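Local coordinates for sensor protein (Geobacter sulfurreducens, PDB 3H7M), which is probably the ligand-sensing domain of a membrane-bound histidine kinase, a periplasmic-binding-protein-like module thought to regulate ATP-dependent autophosphorylation of the whole protein, at residues A[19-22]-A[23-26]; A[42-45]-A[46-50]; A[61-64]-A[65-69]; A[212-215]-A[216-220]. All blocks are in the same frame, centred on the assembly; numbering follows the deposited sequence.

How the interactions relate
Following the chain from the N terminus, interaction 1 closes the tight hairpin between strands 20-21 and 25-27. Interaction 2 comes next, at the C-terminal end of helix 36-48, and interaction 3 spans the short helix 62-67. Interaction 4 lies far along the sequence, where helix 202-218 gives way to helix 220-227. All four are local and run in series, so none nests within or crosses another. Interactions 2 and 4 nevertheless meet in space, their centres about 12 Å apart: Ala43 and Ile44 pack on Leu215, and Ala43 also on Gln220, tying helix 36-48 to the C-terminal helices. Interactions 1 and 3 touch none of the others.

Interaction 1. Residues A[19-22]-A[23-26]; sequences RDYP and PYEF
The Tyr24 ring receives Tyr21 at its edge, near its own plane: Tyr21 CD2 lies 3.6 Å from Tyr24 CD2, while Tyr24 comes to the Tyr21 ring obliquely. The two side chains run side by side in the same direction. The Phe26 ring is met obliquely by Pro22, whose CB is 3.5 Å from Phe26 CD2, and these side chains cross at about a right angle. With CG set between backbone N and carbonyl carbon (chi1 62°), Phe26 brings its ring to this compact proline.

Strands 20-21 and 25-27 form a beta hairpin turned by a cis peptide bond between Pro22 and Pro23, a bond that proline tolerates well. Tyr21 and Glu25 are a hydrogen-bonded antiparallel pair. Tyr21 N gives a bond to Glu25 O (2.9 Å), and Tyr21 O accepts Glu25 N at 3.0 Å along an almost straight N-H line (174°). Tyr24 N adds a weak bond to Tyr21 O, and with Tyr24 and Glu25 both opposite Tyr21 this is a classic beta bulge. An alanine in place of Tyr21 would probably leave the edge of Tyr24 without its aromatic neighbour and open a gap beside Tyr24 and Tyr193. The carboxylate of the buried Glu25 is satisfied beyond the hairpin, OE2 by Asp18 N and OE1 by Gln75 and Asn37. Pro23 and Tyr24 rest on helix 166-175.

Interaction 2. Residues A[42-45]-A[46-50]; sequences RAIA and EVMGM
Ile44 CG2 meets the end of Met50, 3.3 Å from its CE, and also lies 4.0 Å from Met48 CG, so one methyl branch serves two methionines. These contacts close the C-terminal end of helix 36-48, where the chain leaves the helix through a Schellman motif. Ala45 contributes a small apolar surface, its CB 4.2 Å from Met50 CB; so short a side chain lets the returning backbone lie close. Both methionines run alongside Ile44 in the same direction. Met50 reaches it with a chain that is extended at chi2 (-179°) and bends only at chi3, swinging CE over to the isoleucine, whereas Met48 is folded at chi2 and chi3. A flexible, unbranched thioether suits both tasks.

What positions these side chains is the backbone of the last turn. Glu46 N, Val47 N and Met48 N bond to Arg42 O, Ala43 O and Ile44 O in turn, the last at 2.9 Å. Gly49 then takes a positive phi (64°), which favours glycine, and reverses the chain. Farther out, Ile44 packs on Phe208 and Leu215 of helix 202-218, and Ala45 lies on Val52 of strand 52-57. Arg42 and Glu46, both charged, sit on the exposed side. The hydrogen bond that marks the Schellman motif runs from Met50 N to Ala45 O, 2.8 Å long, in the carbonyl plane and on a lone pair.

Interaction 3. Residues A[61-64]-A[65-69]; sequences EMFS and ALKSG
Ser64 O accepts Ser68 N at 2.6 Å, in a nearly straight bond (166°) that closes the last turn of helix 62-67. One turn earlier Ala65 N bonds to Glu61 O at 2.9 Å, Glu61 occupying the N-cap position. Between them the grip is slacker: Phe63 O receives weak bonds from both Leu66 N and Lys67 N, and Leu66 N also reaches Met62 O weakly.

Among the side chains, Phe63 and Lys67 cross obliquely, Lys67 CD lying 4.0 Å from Phe63 CE2. With CG anti to the backbone N (chi1 -165°), the Phe63 ring stands out from the helix, where the Lys67 chain, folding back one turn, comes up against it. The bend at chi3 of Lys67 turns CE and NZ beyond CD, and NZ bonds to Gln86 OE1; a long chain with a charged end suits both roles. Met62 and Leu66, the apolar residues of the buried side, pack on Leu74 of strand 73-78, and Leu66 O is held by Arg198. Ala65, also buried, has its CB 3.4 Å from Glu61 O, and its methyl adds little bulk here. Gly69, with phi 80° and a bond from its N to Leu66 O, ends the helix in a Schellman motif.

Interaction 4. Residues A[212-215]-A[216-220]; sequences LAIL and RKTGQ
Leu212 O and Ala213 O take the amides of Arg216 and Lys217 in the regular i to i+4 pattern, and Thr218 N reaches Ile214 O at 3.1 Å before Gly219 N closes the turn weakly on Leu215 O. Arg216 lies alongside Leu212 and points the same way; Leu212 CG meets the guanidinium at its edge and in its plane, 3.8 Å from NH1. A bend at chi3 (114°) turns the guanidinium toward the leucine, whereas CG of the arginine rests 3.4 Å from Leu212 O. The same group makes a cation-pi contact with Tyr221 and a weak bond from NH1 to Pro92 O. A serine in place of Arg216 would probably leave Tyr221 without its cation and uncover one side of Leu212.

Here helix 202-218 breaks and helix 220-227 begins, with Gly219 both ending the first and serving as N-cap of the second. Its backbone angles (phi 97°) would jam a CB against the preceding carbonyl, so glycine is called for. Across the break Leu215 CD2 touches Gln220 OE1 at 3.4 Å, the side chains crossing at a slant. Ile214 CG2 and Thr218 CG2, the gamma-methyls of two beta-branched residues, meet more loosely, 4.1 Å apart.

Interaction 1. Residues A[19-22]-A[23-26]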
ATOM      1  N   ARG A  19      -6.972  -2.127   6.162  1.00 58.07           N
ATOM      2  CA  ARG A  19      -7.660  -1.238   7.093  1.00 56.62           C
ATOM      3  C   ARG A  19      -6.684  -0.243   7.744  1.00 53.64           C
ATOM      4  O   ARG A  19      -7.111   0.760   8.328  1.00 51.50           O
ATOM      5  CB  ARG A  19      -8.397  -2.071   8.156  1.00 60.24           C
ATOM      6  CG  ARG A  19      -7.727  -2.151   9.518  1.00 71.55           C
ATOM      7  CD  ARG A  19      -8.299  -3.283  10.405  1.00 71.86           C
ATOM      8  NE  ARG A  19      -9.694  -3.105  10.817  1.00 79.62           N
ATOM      9  CZ  ARG A  19     -10.182  -2.041  11.459  1.00 79.40           C
ATOM     10  NH1 ARG A  19      -9.400  -1.009  11.783  1.00 70.84           N
ATOM     11  NH2 ARG A  19     -11.466  -2.016  11.797  1.00 73.54           N
ATOM     12  N   ASP A  20      -5.380  -0.500   7.591  1.00 50.36           N
ATOM     13  CA  ASP A  20      -4.325   0.349   8.164  1.00 50.30           C
ATOM     14  C   ASP A  20      -3.163   0.723   7.231  1.00 53.37           C
ATOM     15  O   ASP A  20      -2.007   0.385   7.514  1.00 43.08           O
ATOM     16  CB  ASP A  20      -3.725  -0.325   9.398  1.00 51.33           C
ATOM     17  CG  ASP A  20      -4.631  -0.254  10.598  1.00 51.30           C
ATOM     18  OD1 ASP A  20      -4.958   0.872  11.023  1.00 57.77           O
ATOM     19  OD2 ASP A  20      -5.016  -1.320  11.119  1.00 53.53           O
ATOM     20  N   TYR A  21      -3.453   1.433   6.143  1.00 48.65           N
ATOM     21  CA  TYR A  21      -2.404   1.825   5.213  1.00 46.67           C
ATOM     22  C   TYR A  21      -2.589   3.282   4.755  1.00 48.34           C
ATOM     23  O   TYR A  21      -2.718   3.555   3.564  1.00 51.36           O
ATOM     24  CB  TYR A  21      -2.407   0.883   3.989  1.00 51.86           C
ATOM     25  CG  TYR A  21      -1.040   0.646   3.372  1.00 46.53           C
ATOM     26  CD1 TYR A  21      -0.095  -0.140   4.032  1.00 50.25           C
ATOM     27  CD2 TYR A  21      -0.674   1.245   2.153  1.00 39.73           C
ATOM     28  CE1 TYR A  21       1.183  -0.329   3.510  1.00 47.81           C
ATOM     29  CE2 TYR A  21       0.607   1.070   1.623  1.00 40.97           C
ATOM     30  CZ  TYR A  21       1.534   0.277   2.314  1.00 48.49           C
ATOM     31  OH  TYR A  21       2.815   0.088   1.840  1.00 46.92           O
ATOM     32  N   PRO A  22      -2.614   4.237   5.697  1.00 45.69           N
ATOM     33  CA  PRO A  22      -2.784   5.640   5.325  1.00 42.19           C
ATOM     34  C   PRO A  22      -1.543   6.185   4.662  1.00 34.86           C
ATOM     35  O   PRO A  22      -0.441   5.741   4.923  1.00 33.50           O
ATOM     36  CB  PRO A  22      -3.057   6.318   6.664  1.00 49.31           C
ATOM     37  CG  PRO A  22      -2.220   5.510   7.594  1.00 44.85           C
ATOM     38  CD  PRO A  22      -2.572   4.104   7.162  1.00 49.49           C
ATOM     39  N   PRO A  23      -1.705   7.172   3.792  1.00 37.17           N
ATOM     40  CA  PRO A  23      -2.946   7.819   3.378  1.00 36.25           C
ATOM     41  C   PRO A  23      -3.646   7.145   2.200  1.00 40.40           C
ATOM     42  O   PRO A  23      -4.590   7.713   1.659  1.00 38.25           O
ATOM     43  CB  PRO A  23      -2.462   9.200   3.005  1.00 35.24           C
ATOM     44  CG  PRO A  23      -1.209   8.875   2.288  1.00 32.43           C
ATOM     45  CD  PRO A  23      -0.551   7.879   3.219  1.00 34.09           C
ATOM     46  N   TYR A  24      -3.192   5.957   1.795  1.00 36.98           N
ATOM     47  CA  TYR A  24      -3.807   5.276   0.663  1.00 34.71           C
ATOM     48  C   TYR A  24      -5.170   4.721   0.980  1.00 38.56           C
ATOM     49  O   TYR A  24      -6.124   4.953   0.236  1.00 35.24           O
ATOM     50  CB  TYR A  24      -2.905   4.162   0.141  1.00 34.47           C
ATOM     51  CG  TYR A  24      -1.580   4.694  -0.359  1.00 34.05           C
ATOM     52  CD1 TYR A  24      -1.533   5.677  -1.328  1.00 29.44           C
ATOM     53  CD2 TYR A  24      -0.379   4.264   0.194  1.00 35.54           C
ATOM     54  CE1 TYR A  24      -0.320   6.231  -1.740  1.00 35.30           C
ATOM     55  CE2 TYR A  24       0.835   4.817  -0.208  1.00 26.64           C
ATOM     56  CZ  TYR A  24       0.857   5.794  -1.171  1.00 31.97           C
ATOM     57  OH  TYR A  24       2.066   6.322  -1.577  1.00 46.57           O
ATOM     58  N   GLU A  25      -5.262   3.981   2.075  1.00 35.38           N
ATOM     59  CA  GLU A  25      -6.530   3.411   2.495  1.00 38.56           C
ATOM     60  C   GLU A  25      -6.523   3.101   3.980  1.00 44.95           C
ATOM     61  O   GLU A  25      -5.516   2.630   4.519  1.00 40.87           O
ATOM     62  CB  GLU A  25      -6.850   2.137   1.700  1.00 45.71           C
ATOM     63  CG  GLU A  25      -5.770   1.065   1.722  1.00 40.18           C
ATOM     64  CD  GLU A  25      -6.045  -0.036   0.721  1.00 43.84           C
ATOM     65  OE1 GLU A  25      -6.706   0.261  -0.290  1.00 50.47           O
ATOM     66  OE2 GLU A  25      -5.588  -1.187   0.923  1.00 50.81           O
ATOM     67  N   PHE A  26      -7.651   3.365   4.637  1.00 40.85           N
ATOM     68  CA  PHE A  26      -7.766   3.104   6.056  1.00 43.03           C
ATOM     69  C   PHE A  26      -9.148   3.422   6.592  1.00 50.88           C
ATOM     70  O   PHE A  26      -9.854   4.290   6.068  1.00 51.42           O
ATOM     71  CB  PHE A  26      -6.734   3.937   6.828  1.00 42.08           C
ATOM     72  CG  PHE A  26      -6.916   5.421   6.677  1.00 33.07           C
ATOM     73  CD1 PHE A  26      -7.641   6.146   7.613  1.00 34.10           C
ATOM     74  CD2 PHE A  26      -6.380   6.096   5.575  1.00 45.70           C
ATOM     75  CE1 PHE A  26      -7.839   7.545   7.465  1.00 29.04           C
ATOM     76  CE2 PHE A  26      -6.564   7.494   5.402  1.00 37.18           C
ATOM     77  CZ  PHE A  26      -7.296   8.214   6.351  1.00 41.68           C
TER

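Interaction 2. Residues A[42-45]-A[46-50]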
ATOM      1  N   ARG A  42     -14.171   5.463  -5.340  1.00 36.51           N
ATOM      2  CA  ARG A  42     -15.503   6.033  -5.394  1.00 33.15           C
ATOM      3  C   ARG A  42     -15.662   6.822  -6.665  1.00 36.13           C
ATOM      4  O   ARG A  42     -16.725   6.783  -7.297  1.00 34.24           O
ATOM      5  CB  ARG A  42     -15.794   6.952  -4.205  1.00 36.56           C
ATOM      6  CG  ARG A  42     -16.006   6.221  -2.885  1.00 46.40           C
ATOM      7  CD  ARG A  42     -16.749   7.092  -1.874  1.00 42.02           C
ATOM      8  NE  ARG A  42     -16.972   6.397  -0.604  1.00 50.40           N
ATOM      9  CZ  ARG A  42     -16.342   6.695   0.531  1.00 50.23           C
ATOM     10  NH1 ARG A  42     -15.454   7.683   0.562  1.00 51.05           N
ATOM     11  NH2 ARG A  42     -16.589   6.003   1.635  1.00 50.48           N
ATOM     12  N   ALA A  43     -14.611   7.534  -7.058  1.00 28.66           N
ATOM     13  CA  ALA A  43     -14.728   8.337  -8.261  1.00 31.38           C
ATOM     14  C   ALA A  43     -14.908   7.432  -9.474  1.00 39.97           C
ATOM     15  O   ALA A  43     -15.701   7.733 -10.355  1.00 35.37           O
ATOM     16  CB  ALA A  43     -13.512   9.241  -8.446  1.00 20.86           C
ATOM     17  N   ILE A  44     -14.179   6.322  -9.511  1.00 37.10           N
ATOM     18  CA  ILE A  44     -14.269   5.386 -10.622  1.00 37.34           C
ATOM     19  C   ILE A  44     -15.675   4.769 -10.665  1.00 46.12           C
ATOM     20  O   ILE A  44     -16.284   4.657 -11.731  1.00 44.78           O
ATOM     21  CB  ILE A  44     -13.211   4.267 -10.470  1.00 37.17           C
ATOM     22  CG1 ILE A  44     -11.837   4.785 -10.905  1.00 36.67           C
ATOM     23  CG2 ILE A  44     -13.616   3.036 -11.261  1.00 28.30           C
ATOM     24  CD1 ILE A  44     -10.721   3.744 -10.767  1.00 28.43           C
ATOM     25  N   ALA A  45     -16.180   4.380  -9.498  1.00 45.06           N
ATOM     26  CA  ALA A  45     -17.502   3.775  -9.386  1.00 43.00           C
ATOM     27  C   ALA A  45     -18.500   4.729  -9.975  1.00 43.41           C
ATOM     28  O   ALA A  45     -19.445   4.340 -10.649  1.00 36.10           O
ATOM     29  CB  ALA A  45     -17.839   3.536  -7.949  1.00 43.87           C
ATOM     30  N   GLU A  46     -18.270   6.004  -9.736  1.00 42.22           N
ATOM     31  CA  GLU A  46     -19.194   6.968 -10.245  1.00 36.72           C
ATOM     32  C   GLU A  46     -19.151   7.121 -11.745  1.00 38.43           C
ATOM     33  O   GLU A  46     -20.200   7.230 -12.358  1.00 38.18           O
ATOM     34  CB  GLU A  46     -18.992   8.322  -9.585  1.00 35.03           C
ATOM     35  CG  GLU A  46     -19.988   9.312 -10.061  1.00 33.64           C
ATOM     36  CD  GLU A  46     -20.076  10.510  -9.182  1.00 51.68           C
ATOM     37  OE1 GLU A  46     -19.015  11.096  -8.877  1.00 51.64           O
ATOM     38  OE2 GLU A  46     -21.210  10.873  -8.807  1.00 57.62           O
ATOM     39  N   VAL A  47     -17.976   7.125 -12.367  1.00 31.47           N
ATOM     40  CA  VAL A  47     -18.003   7.301 -13.816  1.00 40.94           C
ATOM     41  C   VAL A  47     -18.386   6.016 -14.558  1.00 37.74           C
ATOM     42  O   VAL A  47     -18.919   6.077 -15.650  1.00 35.20           O
ATOM     43  CB  VAL A  47     -16.658   7.825 -14.385  1.00 39.42           C
ATOM     44  CG1 VAL A  47     -16.169   9.025 -13.570  1.00 26.98           C
ATOM     45  CG2 VAL A  47     -15.646   6.722 -14.412  1.00 35.11           C
ATOM     46  N   MET A  48     -18.128   4.866 -13.954  1.00 41.43           N
ATOM     47  CA  MET A  48     -18.438   3.582 -14.582  1.00 46.69           C
ATOM     48  C   MET A  48     -19.824   3.060 -14.208  1.00 47.28           C
ATOM     49  O   MET A  48     -20.220   1.967 -14.624  1.00 45.67           O
ATOM     50  CB  MET A  48     -17.398   2.524 -14.185  1.00 35.35           C
ATOM     51  CG  MET A  48     -15.975   2.881 -14.536  1.00 46.13           C
ATOM     52  SD  MET A  48     -15.822   3.433 -16.224  1.00 46.18           S
ATOM     53  CE  MET A  48     -16.291   1.887 -17.087  1.00 49.04           C
ATOM     54  N   GLY A  49     -20.550   3.841 -13.420  1.00 44.25           N
ATOM     55  CA  GLY A  49     -21.874   3.423 -13.004  1.00 45.02           C
ATOM     56  C   GLY A  49     -21.875   2.168 -12.146  1.00 41.78           C
ATOM     57  O   GLY A  49     -22.784   1.356 -12.246  1.00 51.88           O
ATOM     58  N   MET A  50     -20.858   1.998 -11.308  1.00 49.82           N
ATOM     59  CA  MET A  50     -20.765   0.834 -10.424  1.00 48.62           C
ATOM     60  C   MET A  50     -21.276   1.125  -9.029  1.00 50.27           C
ATOM     61  O   MET A  50     -21.404   2.277  -8.603  1.00 49.96           O
ATOM     62  CB  MET A  50     -19.320   0.382 -10.224  1.00 52.24           C
ATOM     63  CG  MET A  50     -18.589  -0.176 -11.403  1.00 59.37           C
ATOM     64  SD  MET A  50     -16.924  -0.649 -10.847  1.00 68.39           S
ATOM     65  CE  MET A  50     -16.116   0.880 -11.017  1.00 61.23           C
TER

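Interaction 3. Residues A[61-64]-A[65-69]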
ATOM      1  N   GLU A  61      -4.540 -11.031   4.703  1.00 77.89           N
ATOM      2  CA  GLU A  61      -5.588 -11.903   4.200  1.00 81.73           C
ATOM      3  C   GLU A  61      -6.329 -11.353   2.992  1.00 82.16           C
ATOM      4  O   GLU A  61      -7.221 -12.008   2.454  1.00 81.63           O
ATOM      5  CB  GLU A  61      -6.584 -12.181   5.315  1.00 83.01           C
ATOM      6  CG  GLU A  61      -7.101 -10.926   5.964  1.00 89.51           C
ATOM      7  CD  GLU A  61      -8.386 -11.163   6.714  1.00 99.36           C
ATOM      8  OE1 GLU A  61      -8.935 -10.191   7.280  1.00104.47           O
ATOM      9  OE2 GLU A  61      -8.851 -12.325   6.735  1.00102.46           O
ATOM     10  N   MET A  62      -5.964 -10.155   2.557  1.00 81.68           N
ATOM     11  CA  MET A  62      -6.650  -9.572   1.424  1.00 82.35           C
ATOM     12  C   MET A  62      -6.272 -10.230   0.107  1.00 80.64           C
ATOM     13  O   MET A  62      -7.076 -10.285  -0.821  1.00 80.82           O
ATOM     14  CB  MET A  62      -6.406  -8.062   1.388  1.00 83.22           C
ATOM     15  CG  MET A  62      -7.030  -7.341   2.588  1.00 86.17           C
ATOM     16  SD  MET A  62      -8.704  -7.956   3.039  1.00 83.90           S
ATOM     17  CE  MET A  62      -9.668  -6.461   3.052  1.00 89.44           C
ATOM     18  N   PHE A  63      -5.055 -10.744   0.022  1.00 78.38           N
ATOM     19  CA  PHE A  63      -4.636 -11.404  -1.199  1.00 76.44           C
ATOM     20  C   PHE A  63      -5.483 -12.659  -1.303  1.00 78.68           C
ATOM     21  O   PHE A  63      -6.042 -12.977  -2.356  1.00 76.25           O
ATOM     22  CB  PHE A  63      -3.164 -11.791  -1.126  1.00 77.61           C
ATOM     23  CG  PHE A  63      -2.570 -12.139  -2.456  1.00 85.73           C
ATOM     24  CD1 PHE A  63      -2.403 -11.162  -3.430  1.00 90.56           C
ATOM     25  CD2 PHE A  63      -2.185 -13.445  -2.744  1.00 94.29           C
ATOM     26  CE1 PHE A  63      -1.860 -11.481  -4.678  1.00 95.94           C
ATOM     27  CE2 PHE A  63      -1.640 -13.778  -3.991  1.00 93.88           C
ATOM     28  CZ  PHE A  63      -1.477 -12.794  -4.957  1.00 95.99           C
ATOM     29  N   SER A  64      -5.583 -13.368  -0.187  1.00 77.90           N
ATOM     30  CA  SER A  64      -6.362 -14.588  -0.148  1.00 77.56           C
ATOM     31  C   SER A  64      -7.796 -14.286  -0.558  1.00 75.48           C
ATOM     32  O   SER A  64      -8.299 -14.849  -1.527  1.00 78.99           O
ATOM     33  CB  SER A  64      -6.336 -15.183   1.261  1.00 82.21           C
ATOM     34  OG  SER A  64      -7.001 -16.435   1.293  1.00 89.13           O
ATOM     35  N   ALA A  65      -8.436 -13.378   0.175  1.00 72.05           N
ATOM     36  CA  ALA A  65      -9.822 -12.993  -0.080  1.00 69.19           C
ATOM     37  C   ALA A  65     -10.119 -12.586  -1.528  1.00 66.77           C
ATOM     38  O   ALA A  65     -11.264 -12.664  -1.968  1.00 62.17           O
ATOM     39  CB  ALA A  65     -10.232 -11.884   0.872  1.00 65.52           C
ATOM     40  N   LEU A  66      -9.109 -12.135  -2.265  1.00 65.46           N
ATOM     41  CA  LEU A  66      -9.331 -11.775  -3.662  1.00 63.37           C
ATOM     42  C   LEU A  66      -9.552 -13.107  -4.389  1.00 65.75           C
ATOM     43  O   LEU A  66     -10.598 -13.330  -4.988  1.00 68.64           O
ATOM     44  CB  LEU A  66      -8.112 -11.063  -4.261  1.00 54.76           C
ATOM     45  CG  LEU A  66      -8.352 -10.010  -5.362  1.00 55.71           C
ATOM     46  CD1 LEU A  66      -7.135  -9.959  -6.264  1.00 46.41           C
ATOM     47  CD2 LEU A  66      -9.575 -10.313  -6.200  1.00 50.38           C
ATOM     48  N   LYS A  67      -8.564 -13.995  -4.326  1.00 67.75           N
ATOM     49  CA  LYS A  67      -8.676 -15.304  -4.963  1.00 71.60           C
ATOM     50  C   LYS A  67      -9.881 -16.058  -4.393  1.00 71.87           C
ATOM     51  O   LYS A  67     -10.640 -16.702  -5.122  1.00 68.21           O
ATOM     52  CB  LYS A  67      -7.390 -16.106  -4.737  1.00 76.01           C
ATOM     53  CG  LYS A  67      -6.205 -15.614  -5.571  1.00 78.43           C
ATOM     54  CD  LYS A  67      -4.856 -15.888  -4.897  1.00 83.27           C
ATOM     55  CE  LYS A  67      -4.510 -17.371  -4.831  1.00 85.39           C
ATOM     56  NZ  LYS A  67      -3.237 -17.601  -4.079  1.00 80.00           N
ATOM     57  N   SER A  68     -10.058 -15.949  -3.082  1.00 74.11           N
ATOM     58  CA  SER A  68     -11.154 -16.604  -2.389  1.00 71.30           C
ATOM     59  C   SER A  68     -12.487 -16.066  -2.878  1.00 73.89           C
ATOM     60  O   SER A  68     -13.527 -16.689  -2.665  1.00 71.48           O
ATOM     61  CB  SER A  68     -11.028 -16.375  -0.881  1.00 73.04           C
ATOM     62  OG  SER A  68     -12.147 -16.894  -0.183  1.00 75.81           O
ATOM     63  N   GLY A  69     -12.455 -14.907  -3.531  1.00 73.78           N
ATOM     64  CA  GLY A  69     -13.677 -14.301  -4.036  1.00 70.54           C
ATOM     65  C   GLY A  69     -14.493 -13.562  -2.981  1.00 73.30           C
ATOM     66  O   GLY A  69     -15.584 -13.067  -3.272  1.00 76.08           O
TER

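Interaction 4. Residues A[212-215]-A[216-220]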
ATOM      1  N   LEU A 212     -10.051   4.453 -14.466  1.00 35.54           N
ATOM      2  CA  LEU A 212      -8.799   5.146 -14.150  1.00 36.90           C
ATOM      3  C   LEU A 212      -8.395   6.024 -15.315  1.00 39.67           C
ATOM      4  O   LEU A 212      -8.074   7.207 -15.144  1.00 46.00           O
ATOM      5  CB  LEU A 212      -7.690   4.137 -13.854  1.00 39.33           C
ATOM      6  CG  LEU A 212      -6.335   4.676 -13.402  1.00 48.70           C
ATOM      7  CD1 LEU A 212      -6.482   5.619 -12.181  1.00 39.52           C
ATOM      8  CD2 LEU A 212      -5.477   3.482 -13.052  1.00 35.17           C
ATOM      9  N   ALA A 213      -8.438   5.450 -16.514  1.00 33.90           N
ATOM     10  CA  ALA A 213      -8.071   6.203 -17.698  1.00 27.29           C
ATOM     11  C   ALA A 213      -8.968   7.426 -17.842  1.00 30.60           C
ATOM     12  O   ALA A 213      -8.510   8.504 -18.217  1.00 32.79           O
ATOM     13  CB  ALA A 213      -8.175   5.305 -18.938  1.00 35.53           C
ATOM     14  N   ILE A 214     -10.253   7.266 -17.527  1.00 33.38           N
ATOM     15  CA  ILE A 214     -11.171   8.390 -17.645  1.00 37.20           C
ATOM     16  C   ILE A 214     -10.822   9.493 -16.654  1.00 30.50           C
ATOM     17  O   ILE A 214     -10.711  10.665 -17.037  1.00 30.25           O
ATOM     18  CB  ILE A 214     -12.623   7.955 -17.430  1.00 42.30           C
ATOM     19  CG1 ILE A 214     -13.089   7.085 -18.598  1.00 36.08           C
ATOM     20  CG2 ILE A 214     -13.489   9.164 -17.297  1.00 22.80           C
ATOM     21  CD1 ILE A 214     -14.501   6.584 -18.459  1.00 31.63           C
ATOM     22  N   LEU A 215     -10.654   9.122 -15.383  1.00 27.66           N
ATOM     23  CA  LEU A 215     -10.249  10.117 -14.360  1.00 32.14           C
ATOM     24  C   LEU A 215      -8.985  10.882 -14.793  1.00 32.85           C
ATOM     25  O   LEU A 215      -8.881  12.089 -14.585  1.00 31.67           O
ATOM     26  CB  LEU A 215      -9.977   9.435 -13.012  1.00 24.67           C
ATOM     27  CG  LEU A 215     -11.218   8.813 -12.376  1.00 18.67           C
ATOM     28  CD1 LEU A 215     -10.882   8.161 -11.053  1.00 38.34           C
ATOM     29  CD2 LEU A 215     -12.287   9.895 -12.235  1.00 27.51           C
ATOM     30  N   ARG A 216      -8.028  10.191 -15.414  1.00 35.31           N
ATOM     31  CA  ARG A 216      -6.832  10.898 -15.854  1.00 38.38           C
ATOM     32  C   ARG A 216      -7.094  11.894 -16.970  1.00 39.49           C
ATOM     33  O   ARG A 216      -6.535  12.983 -16.967  1.00 42.98           O
ATOM     34  CB  ARG A 216      -5.754   9.921 -16.277  1.00 35.33           C
ATOM     35  CG  ARG A 216      -5.261   9.043 -15.140  1.00 49.75           C
ATOM     36  CD  ARG A 216      -4.269   7.995 -15.637  1.00 59.21           C
ATOM     37  NE  ARG A 216      -2.934   8.217 -15.088  1.00 70.34           N
ATOM     38  CZ  ARG A 216      -2.375   7.476 -14.135  1.00 75.24           C
ATOM     39  NH1 ARG A 216      -3.028   6.445 -13.615  1.00 73.43           N
ATOM     40  NH2 ARG A 216      -1.164   7.783 -13.690  1.00 78.66           N
ATOM     41  N   LYS A 217      -7.963  11.566 -17.918  1.00 41.58           N
ATOM     42  CA  LYS A 217      -8.209  12.521 -19.000  1.00 36.70           C
ATOM     43  C   LYS A 217      -9.114  13.681 -18.631  1.00 36.62           C
ATOM     44  O   LYS A 217      -9.127  14.705 -19.329  1.00 36.07           O
ATOM     45  CB  LYS A 217      -8.772  11.809 -20.231  1.00 39.97           C
ATOM     46  CG  LYS A 217      -7.863  10.704 -20.723  1.00 37.07           C
ATOM     47  CD  LYS A 217      -8.275  10.186 -22.091  1.00 38.60           C
ATOM     48  CE  LYS A 217      -7.264   9.195 -22.624  1.00 46.35           C
ATOM     49  NZ  LYS A 217      -6.344   9.893 -23.552  1.00 46.71           N
ATOM     50  N   THR A 218      -9.871  13.554 -17.541  1.00 38.25           N
ATOM     51  CA  THR A 218     -10.773  14.655 -17.178  1.00 37.64           C
ATOM     52  C   THR A 218     -10.187  15.610 -16.169  1.00 38.08           C
ATOM     53  O   THR A 218     -10.721  16.704 -15.964  1.00 40.46           O
ATOM     54  CB  THR A 218     -12.121  14.153 -16.596  1.00 41.27           C
ATOM     55  OG1 THR A 218     -11.884  13.460 -15.363  1.00 32.98           O
ATOM     56  CG2 THR A 218     -12.827  13.219 -17.582  1.00 30.37           C
ATOM     57  N   GLY A 219      -9.102  15.194 -15.522  1.00 40.02           N
ATOM     58  CA  GLY A 219      -8.480  16.045 -14.518  1.00 34.67           C
ATOM     59  C   GLY A 219      -8.917  15.692 -13.104  1.00 39.70           C
ATOM     60  O   GLY A 219      -8.372  16.207 -12.126  1.00 44.78           O
ATOM     61  N   GLN A 220      -9.883  14.790 -12.975  1.00 38.11           N
ATOM     62  CA  GLN A 220     -10.376  14.440 -11.649  1.00 40.28           C
ATOM     63  C   GLN A 220      -9.309  13.674 -10.889  1.00 38.16           C
ATOM     64  O   GLN A 220      -9.213  13.775  -9.667  1.00 37.13           O
ATOM     65  CB  GLN A 220     -11.668  13.609 -11.747  1.00 32.78           C
ATOM     66  CG  GLN A 220     -12.608  13.847 -10.588  1.00 40.78           C
ATOM     67  CD  GLN A 220     -13.814  12.914 -10.574  1.00 54.25           C
ATOM     68  OE1 GLN A 220     -14.387  12.561 -11.627  1.00 32.24           O
ATOM     69  NE2 GLN A 220     -14.222  12.522  -9.364  1.00 50.74           N
TER